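Side-chain contacts in sulfatase (Bacteroides fragilis CAG:558, PDB 6USS), which probably hydrolyses aryl sulfate esters in the human gut microbiome, using a calcium ion bound in its active site: residues Pro90-Leu95 and Phe254-His259; Tyr204-Arg207 and Pro212-Trp215; Gln274-Lys279 and Leu291-Asp296. The protein carries 1 engineered substitution. All coordinates share one frame; numbering follows the deposited sequence.

Overall arrangement
The three contacts lie at the corners of a nearly equilateral triangle, with centres 24 to 27 Å apart, and all fall within the sulfatase family region. Contact 1 lies innermost, its centre about 7 Å from that of the chain, and joins helix 88-97 to strand 253-258 of the large mixed sheet, beside the calcium ion. Contact 2 belongs to a surface loop in the chain between the two halves of contact 1, between strand 185-187 and helix 231-247. Contact 3 follows in sequence, where helix 273-279 meets helix 283-308; its nearest atoms are about 4 Å from those of contact 1. Contact 2, within one loop, and contact 3, between consecutive helices, both lie away from the metal site.

Contact 1. Residues Pro90-Leu95 and Phe254-His259; sequences PTRCSL and FLYMAH
Arg92 reaches from helix 88-97 toward Tyr256 and Ala258 on strand 253-258. CB starts on the helix, and chi1 of -81° sets CG anti to the carbonyl carbon, where CG passes 3.9 Å from Tyr256 OH. From CG to NE the chain runs extended, crossing the tyrosine at about a right angle. NE turns to Asp322 and NH2 to Asp42, both calcium ligands, so the strongest polar partners of the guanidinium belong to the metal site. NH1 lies 4.1 Å from Ala258 CB, which sits at the guanidinium edge, and donates to a water 2.7 Å away; Tyr256 OH donates to the same water at 2.6 Å. A second water, in the guanidinium plane like the first, accepts from NH2 at 2.8 Å and donates to the backbone O of His259. Two waters thus link the arginine to Tyr256 on the strand and to His259 just beyond its end.

Next to this polar end the packing is apolar. Leu95, one helical turn on, meets the tyrosine from the opposite direction and sets CD2 3.8 Å from Tyr256 CZ. Tyr256, with CG anti to the backbone N (chi1 180°), reaches the helix and puts OH beside Leu95 CD2 and the first water, while Ala258 CB covers one ring face toward the rim.

Pro90 and Arg92 fit the Ser/Cys-X-Pro-X-Arg signature of sulfatases, which starts here at the engineered Cys88, a calcium ligand at the head of this helix. Over residues 90-95 the helix runs nearly antiparallel to residues 254-258, with Leu38 of the neighbouring parallel strand 35-41 touching both Leu95 and Tyr256, so the helix lies against the sheet of the alkaline-phosphatase-like core.

Contact 2. Residues Tyr204-Arg207 and Pro212-Trp215; sequences YGNR and PNPW
Asn213 and Arg207 meet through a short, straight hydrogen bond: the backbone N of Arg207 donates to Asn213 OD1 at 2.8 Å. The angle at the hydrogen is 174°, and the donor lies in the plane of the asparagine carbonyl. The other branch of the same amide, ND2, points to Asn206 OD1 at 3.1 Å, but this bond is weak and bent to 130°, the two amide planes standing 57° apart. One asparagine side chain thus holds two successive residues across a chain reversal that has no regular strand pairing. Close by, Pro214 CG comes to 3.5 Å from Gly205 O. Gly205 itself has backbone angles that would jam a CB against the preceding carbonyl oxygen.

Less specific is the side facing solvent, where Arg207 and Pro212 are both exposed and no hydrogen bond joins their side chains. The arginine stem slides past Asn213 in the opposite direction and lays CD 3.6 Å from Pro212 CD. The chain then bends at chi3, and NH1 forms a salt bridge with Asp209, between the two segments. Farther inward, Asn206 ND2 bonds to the backbone oxygens of Val218 and Asn203, which fixes that amide from its other branch.

Because Asn213 accepts from a backbone N-H with OD1 and donates with ND2, its amide can satisfy both partners in just one of its two flips, and Asn206 is likewise oriented by its carbonyl partners. Asn213 OD1 takes a backbone N-H much as a carbonyl oxygen would, and the loop is joined here without paired strands, while the arginine stem and Pro212 supply hydrocarbon contact at the exposed rim.

Contact 3. Residues Gln274-Lys279 and Leu291-Asp296; sequences QKYIDK and LIEGMD
Lys275 and Tyr276 converge on one carboxylate oxygen of Glu293. Glu293 OE1 accepts from Lys275 NZ at 2.8 Å, forming a salt bridge, and from Tyr276 OH at 2.9 Å. The ammonium comes in on the syn side, 24° out of the carboxylate plane; the hydroxyl stands higher, 46° above it on the same face. A weaker bond of 3.1 Å runs from Lys275 NZ to Glu293 OE2, so the lysine spans both oxygens. The phenol ring is almost perpendicular to the carboxylate.

Glu293 gets there as an extended chain with CG anti to the backbone N, while Lys275 leaves its helix straight and folds at chi3 (58°), which swings NZ across the glutamate. Long side chains span the gap: the nearest alpha carbons, of Tyr276 and Glu293, are 10.5 Å apart. The contact joins helices 273-279 and 283-308, consecutive in the chain. The longer helix backs onto the central sheet of the alkaline-phosphatase-like fold through Met295, which touches Phe39 and Val41 of strand 35-41.

Farther out, the ring of Tyr276 rests on Ala286 and Ala289 of the longer helix. Glu65 forms salt bridges to Lys275 and Lys279; Lys275 NZ therefore has two carboxylate partners, Glu293 and Glu65, which probably favours its charged form.

Contact 1. Residues Pro90-Leu95 and Phe254-His259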
# COMPACT_ATOMS: atom_id res chain seq x y z
N PRO A 90 -12.30 -8.42 -17.88
CA PRO A 90 -11.41 -7.98 -18.97
C PRO A 90 -11.28 -6.47 -19.07
O PRO A 90 -10.19 -5.97 -19.36
CB PRO A 90 -12.04 -8.58 -20.23
CG PRO A 90 -13.44 -8.86 -19.85
CD PRO A 90 -13.37 -9.29 -18.41
N THR A 91 -12.36 -5.73 -18.81
CA THR A 91 -12.29 -4.28 -18.91
C THR A 91 -11.37 -3.70 -17.84
O THR A 91 -10.48 -2.90 -18.13
CB THR A 91 -13.68 -3.67 -18.81
OG1 THR A 91 -14.44 -4.05 -19.97
CG2 THR A 91 -13.60 -2.15 -18.74
N ARG A 92 -11.57 -4.11 -16.58
CA ARG A 92 -10.81 -3.50 -15.50
C ARG A 92 -9.33 -3.86 -15.57
O ARG A 92 -8.47 -3.00 -15.35
CB ARG A 92 -11.44 -3.88 -14.15
CG ARG A 92 -12.66 -3.00 -13.80
CD ARG A 92 -13.69 -3.71 -12.93
NE ARG A 92 -15.03 -3.12 -13.08
CZ ARG A 92 -15.44 -2.00 -12.49
NH1 ARG A 92 -14.60 -1.33 -11.69
NH2 ARG A 92 -16.68 -1.56 -12.68
N CYS A 93 -9.02 -5.12 -15.93
CA CYS A 93 -7.62 -5.53 -16.08
C CYS A 93 -6.94 -4.83 -17.26
O CYS A 93 -5.74 -4.52 -17.19
CB CYS A 93 -7.55 -7.04 -16.25
SG CYS A 93 -7.95 -7.94 -14.76
N SER A 94 -7.68 -4.57 -18.34
CA SER A 94 -7.12 -3.80 -19.44
C SER A 94 -6.81 -2.37 -19.01
O SER A 94 -5.78 -1.80 -19.41
CB SER A 94 -8.09 -3.81 -20.62
OG SER A 94 -8.12 -5.10 -21.23
N LEU A 95 -7.70 -1.76 -18.21
CA LEU A 95 -7.47 -0.41 -17.70
C LEU A 95 -6.18 -0.35 -16.89
O LEU A 95 -5.33 0.53 -17.10
CB LEU A 95 -8.64 0.02 -16.82
CG LEU A 95 -8.32 1.19 -15.89
CD1 LEU A 95 -8.30 2.50 -16.65
CD2 LEU A 95 -9.30 1.24 -14.73
N PHE A 254 -4.38 10.87 -7.39
CA PHE A 254 -5.16 10.13 -8.37
C PHE A 254 -6.17 9.35 -7.55
O PHE A 254 -5.79 8.55 -6.68
CB PHE A 254 -4.27 9.22 -9.20
CG PHE A 254 -5.02 8.21 -9.99
CD1 PHE A 254 -5.76 8.59 -11.10
CD2 PHE A 254 -4.98 6.86 -9.64
CE1 PHE A 254 -6.45 7.64 -11.85
CE2 PHE A 254 -5.68 5.91 -10.38
CZ PHE A 254 -6.41 6.30 -11.49
N LEU A 255 -7.45 9.63 -7.76
CA LEU A 255 -8.52 8.91 -7.11
C LEU A 255 -9.21 8.02 -8.14
O LEU A 255 -9.76 8.53 -9.12
CB LEU A 255 -9.52 9.89 -6.50
CG LEU A 255 -10.84 9.25 -6.06
CD1 LEU A 255 -10.58 8.16 -5.07
CD2 LEU A 255 -11.78 10.30 -5.46
N TYR A 256 -9.16 6.71 -7.92
CA TYR A 256 -9.93 5.77 -8.75
C TYR A 256 -11.25 5.52 -8.03
O TYR A 256 -11.36 4.63 -7.18
CB TYR A 256 -9.17 4.47 -8.97
CG TYR A 256 -9.89 3.41 -9.82
CD1 TYR A 256 -10.62 3.76 -10.96
CD2 TYR A 256 -9.82 2.06 -9.48
CE1 TYR A 256 -11.27 2.77 -11.74
CE2 TYR A 256 -10.45 1.08 -10.25
CZ TYR A 256 -11.17 1.44 -11.38
OH TYR A 256 -11.79 0.45 -12.12
N MET A 257 -12.26 6.32 -8.36
CA MET A 257 -13.58 6.20 -7.75
C MET A 257 -14.38 5.17 -8.55
O MET A 257 -14.99 5.49 -9.56
CB MET A 257 -14.28 7.55 -7.72
CG MET A 257 -15.58 7.55 -6.95
SD MET A 257 -15.26 7.52 -5.18
CE MET A 257 -16.91 7.22 -4.52
N ALA A 258 -14.36 3.92 -8.09
CA ALA A 258 -14.95 2.80 -8.83
C ALA A 258 -16.16 2.27 -8.06
O ALA A 258 -16.02 1.42 -7.18
CB ALA A 258 -13.91 1.70 -9.05
N HIS A 259 -17.35 2.75 -8.44
CA HIS A 259 -18.58 2.41 -7.72
C HIS A 259 -18.92 0.93 -7.84
O HIS A 259 -18.61 0.27 -8.84
CB HIS A 259 -19.75 3.25 -8.25
CG HIS A 259 -19.86 4.57 -7.58
ND1 HIS A 259 -20.40 4.72 -6.33
CD2 HIS A 259 -19.46 5.80 -7.97
CE1 HIS A 259 -20.33 5.99 -5.97
NE2 HIS A 259 -19.77 6.67 -6.95
O HOH W 1 -12.15 -1.68 -10.68
O HOH W 2 -16.80 0.61 -10.89

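Contact 2. Residues Tyr204-Arg207 and Pro212-Trp215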
# COMPACT_ATOMS: atom_id res chain seq x y z
N TYR A 204 -23.97 -4.28 4.34
CA TYR A 204 -23.46 -4.54 2.99
C TYR A 204 -23.11 -6.02 2.80
O TYR A 204 -22.23 -6.35 1.99
CB TYR A 204 -22.26 -3.65 2.66
CG TYR A 204 -22.52 -2.22 3.05
CD1 TYR A 204 -23.55 -1.50 2.46
CD2 TYR A 204 -21.76 -1.59 4.04
CE1 TYR A 204 -23.81 -0.18 2.83
CE2 TYR A 204 -22.01 -0.26 4.42
CZ TYR A 204 -23.05 0.43 3.80
OH TYR A 204 -23.33 1.72 4.17
N GLY A 205 -23.76 -6.91 3.55
CA GLY A 205 -23.52 -8.33 3.45
C GLY A 205 -22.69 -8.94 4.57
O GLY A 205 -22.67 -10.17 4.68
N ASN A 206 -22.04 -8.15 5.40
CA ASN A 206 -21.16 -8.73 6.40
C ASN A 206 -21.96 -9.37 7.52
O ASN A 206 -22.88 -8.75 8.07
CB ASN A 206 -20.22 -7.67 6.97
CG ASN A 206 -19.20 -7.20 5.97
OD1 ASN A 206 -18.13 -7.80 5.83
ND2 ASN A 206 -19.51 -6.11 5.26
N ARG A 207 -21.62 -10.61 7.87
CA ARG A 207 -22.23 -11.28 9.00
C ARG A 207 -21.59 -10.80 10.29
O ARG A 207 -20.42 -10.39 10.32
CB ARG A 207 -22.11 -12.79 8.88
CG ARG A 207 -22.79 -13.37 7.66
CD ARG A 207 -23.27 -14.79 7.90
NE ARG A 207 -24.72 -14.85 8.09
CZ ARG A 207 -25.32 -15.22 9.23
NH1 ARG A 207 -24.59 -15.58 10.28
NH2 ARG A 207 -26.64 -15.23 9.30
N PRO A 212 -19.09 -16.91 8.65
CA PRO A 212 -19.11 -17.33 7.24
C PRO A 212 -19.47 -16.20 6.28
O PRO A 212 -20.66 -15.98 6.04
CB PRO A 212 -20.19 -18.42 7.24
CG PRO A 212 -21.15 -17.99 8.47
CD PRO A 212 -20.48 -16.79 9.12
N ASN A 213 -18.48 -15.46 5.73
CA ASN A 213 -18.90 -14.26 5.00
C ASN A 213 -19.07 -14.56 3.51
O ASN A 213 -18.23 -15.25 2.91
CB ASN A 213 -17.88 -13.14 5.16
CG ASN A 213 -18.42 -11.95 5.96
OD1 ASN A 213 -19.52 -11.98 6.52
ND2 ASN A 213 -17.62 -10.90 6.03
N PRO A 214 -20.13 -14.04 2.88
CA PRO A 214 -20.28 -14.21 1.43
C PRO A 214 -19.19 -13.48 0.65
O PRO A 214 -18.65 -12.46 1.10
CB PRO A 214 -21.67 -13.60 1.14
CG PRO A 214 -21.97 -12.71 2.31
CD PRO A 214 -21.28 -13.35 3.49
N TRP A 215 -18.87 -14.02 -0.53
CA TRP A 215 -17.85 -13.46 -1.41
C TRP A 215 -17.90 -11.94 -1.54
O TRP A 215 -16.87 -11.26 -1.46
CB TRP A 215 -17.99 -14.07 -2.81
CG TRP A 215 -17.60 -15.51 -2.94
CD1 TRP A 215 -17.26 -16.37 -1.93
CD2 TRP A 215 -17.54 -16.27 -4.15
NE1 TRP A 215 -16.98 -17.61 -2.44
CE2 TRP A 215 -17.15 -17.58 -3.80
CE3 TRP A 215 -17.79 -15.97 -5.50
CZ2 TRP A 215 -16.98 -18.59 -4.75
CZ3 TRP A 215 -17.63 -16.97 -6.44
CH2 TRP A 215 -17.23 -18.27 -6.06

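Contact 3. Residues Gln274-Lys279 and Leu291-Asp296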
# COMPACT_ATOMS: atom_id res chain seq x y z
N GLN A 274 -39.28 6.31 -4.50
CA GLN A 274 -40.69 6.68 -4.66
C GLN A 274 -40.89 7.75 -5.72
O GLN A 274 -41.93 7.77 -6.39
CB GLN A 274 -41.27 7.16 -3.32
CG GLN A 274 -42.79 7.32 -3.32
CD GLN A 274 -43.50 6.04 -3.74
OE1 GLN A 274 -43.22 4.96 -3.21
NE2 GLN A 274 -44.41 6.16 -4.69
N LYS A 275 -39.90 8.63 -5.91
CA LYS A 275 -40.03 9.64 -6.95
C LYS A 275 -40.26 9.00 -8.32
O LYS A 275 -41.12 9.44 -9.10
CB LYS A 275 -38.80 10.55 -6.96
CG LYS A 275 -38.83 11.57 -8.12
CD LYS A 275 -37.58 12.46 -8.12
CE LYS A 275 -36.30 11.65 -8.23
NZ LYS A 275 -35.12 12.57 -8.38
N TYR A 276 -39.51 7.93 -8.63
CA TYR A 276 -39.67 7.30 -9.94
C TYR A 276 -40.97 6.51 -10.02
O TYR A 276 -41.58 6.44 -11.10
CB TYR A 276 -38.46 6.42 -10.25
CG TYR A 276 -37.22 7.24 -10.45
CD1 TYR A 276 -37.04 7.97 -11.61
CD2 TYR A 276 -36.24 7.33 -9.45
CE1 TYR A 276 -35.92 8.74 -11.81
CE2 TYR A 276 -35.09 8.12 -9.64
CZ TYR A 276 -34.95 8.82 -10.83
OH TYR A 276 -33.84 9.61 -11.06
N ILE A 277 -41.39 5.91 -8.92
CA ILE A 277 -42.70 5.27 -8.88
C ILE A 277 -43.78 6.29 -9.20
O ILE A 277 -44.77 5.99 -9.87
CB ILE A 277 -42.94 4.58 -7.52
CG1 ILE A 277 -41.95 3.44 -7.29
CG2 ILE A 277 -44.34 4.03 -7.44
CD1 ILE A 277 -42.27 2.18 -8.09
N ASP A 278 -43.58 7.54 -8.74
CA ASP A 278 -44.54 8.60 -9.03
C ASP A 278 -44.42 9.09 -10.48
O ASP A 278 -45.41 9.56 -11.05
CB ASP A 278 -44.34 9.76 -8.07
CG ASP A 278 -44.68 9.40 -6.63
OD1 ASP A 278 -45.62 8.58 -6.42
OD2 ASP A 278 -44.02 9.92 -5.70
N LYS A 279 -43.23 8.99 -11.08
CA LYS A 279 -43.06 9.29 -12.49
C LYS A 279 -43.78 8.29 -13.38
O LYS A 279 -43.98 8.55 -14.58
CB LYS A 279 -41.58 9.30 -12.86
CG LYS A 279 -40.92 10.66 -13.04
CD LYS A 279 -39.43 10.46 -13.29
CE LYS A 279 -38.74 11.73 -13.68
NZ LYS A 279 -37.34 11.46 -14.14
N LEU A 291 -30.74 3.72 -8.48
CA LEU A 291 -29.31 3.42 -8.46
C LEU A 291 -28.54 4.41 -9.33
O LEU A 291 -27.48 4.90 -8.93
CB LEU A 291 -29.04 2.00 -8.96
CG LEU A 291 -29.42 0.86 -8.03
CD1 LEU A 291 -28.71 -0.46 -8.43
CD2 LEU A 291 -29.12 1.26 -6.60
N ILE A 292 -29.08 4.73 -10.51
CA ILE A 292 -28.44 5.65 -11.43
C ILE A 292 -28.30 7.03 -10.79
O ILE A 292 -27.26 7.68 -10.92
CB ILE A 292 -29.22 5.71 -12.76
CG1 ILE A 292 -28.95 4.44 -13.59
CG2 ILE A 292 -28.90 6.97 -13.53
CD1 ILE A 292 -29.97 4.20 -14.69
N GLU A 293 -29.32 7.47 -10.06
CA GLU A 293 -29.30 8.82 -9.52
C GLU A 293 -28.37 8.92 -8.32
O GLU A 293 -27.75 9.97 -8.12
CB GLU A 293 -30.71 9.28 -9.15
CG GLU A 293 -30.79 10.81 -9.03
CD GLU A 293 -32.10 11.35 -8.43
OE1 GLU A 293 -33.13 10.65 -8.47
OE2 GLU A 293 -32.08 12.50 -7.94
N GLY A 294 -28.26 7.86 -7.52
CA GLY A 294 -27.35 7.90 -6.39
C GLY A 294 -25.90 7.85 -6.83
O GLY A 294 -25.03 8.46 -6.21
N MET A 295 -25.61 7.12 -7.92
CA MET A 295 -24.31 7.24 -8.56
C MET A 295 -24.04 8.69 -8.94
O MET A 295 -22.98 9.24 -8.64
CB MET A 295 -24.25 6.34 -9.79
CG MET A 295 -23.00 6.54 -10.65
SD MET A 295 -23.18 7.85 -11.89
CE MET A 295 -24.44 7.15 -12.95
N ASP A 296 -25.01 9.33 -9.59
CA ASP A 296 -24.84 10.71 -10.04
C ASP A 296 -24.70 11.68 -8.86
O ASP A 296 -24.01 12.70 -8.98
CB ASP A 296 -26.00 11.11 -10.94
CG ASP A 296 -25.80 12.48 -11.58
OD1 ASP A 296 -25.14 12.55 -12.66
OD2 ASP A 296 -26.31 13.47 -11.03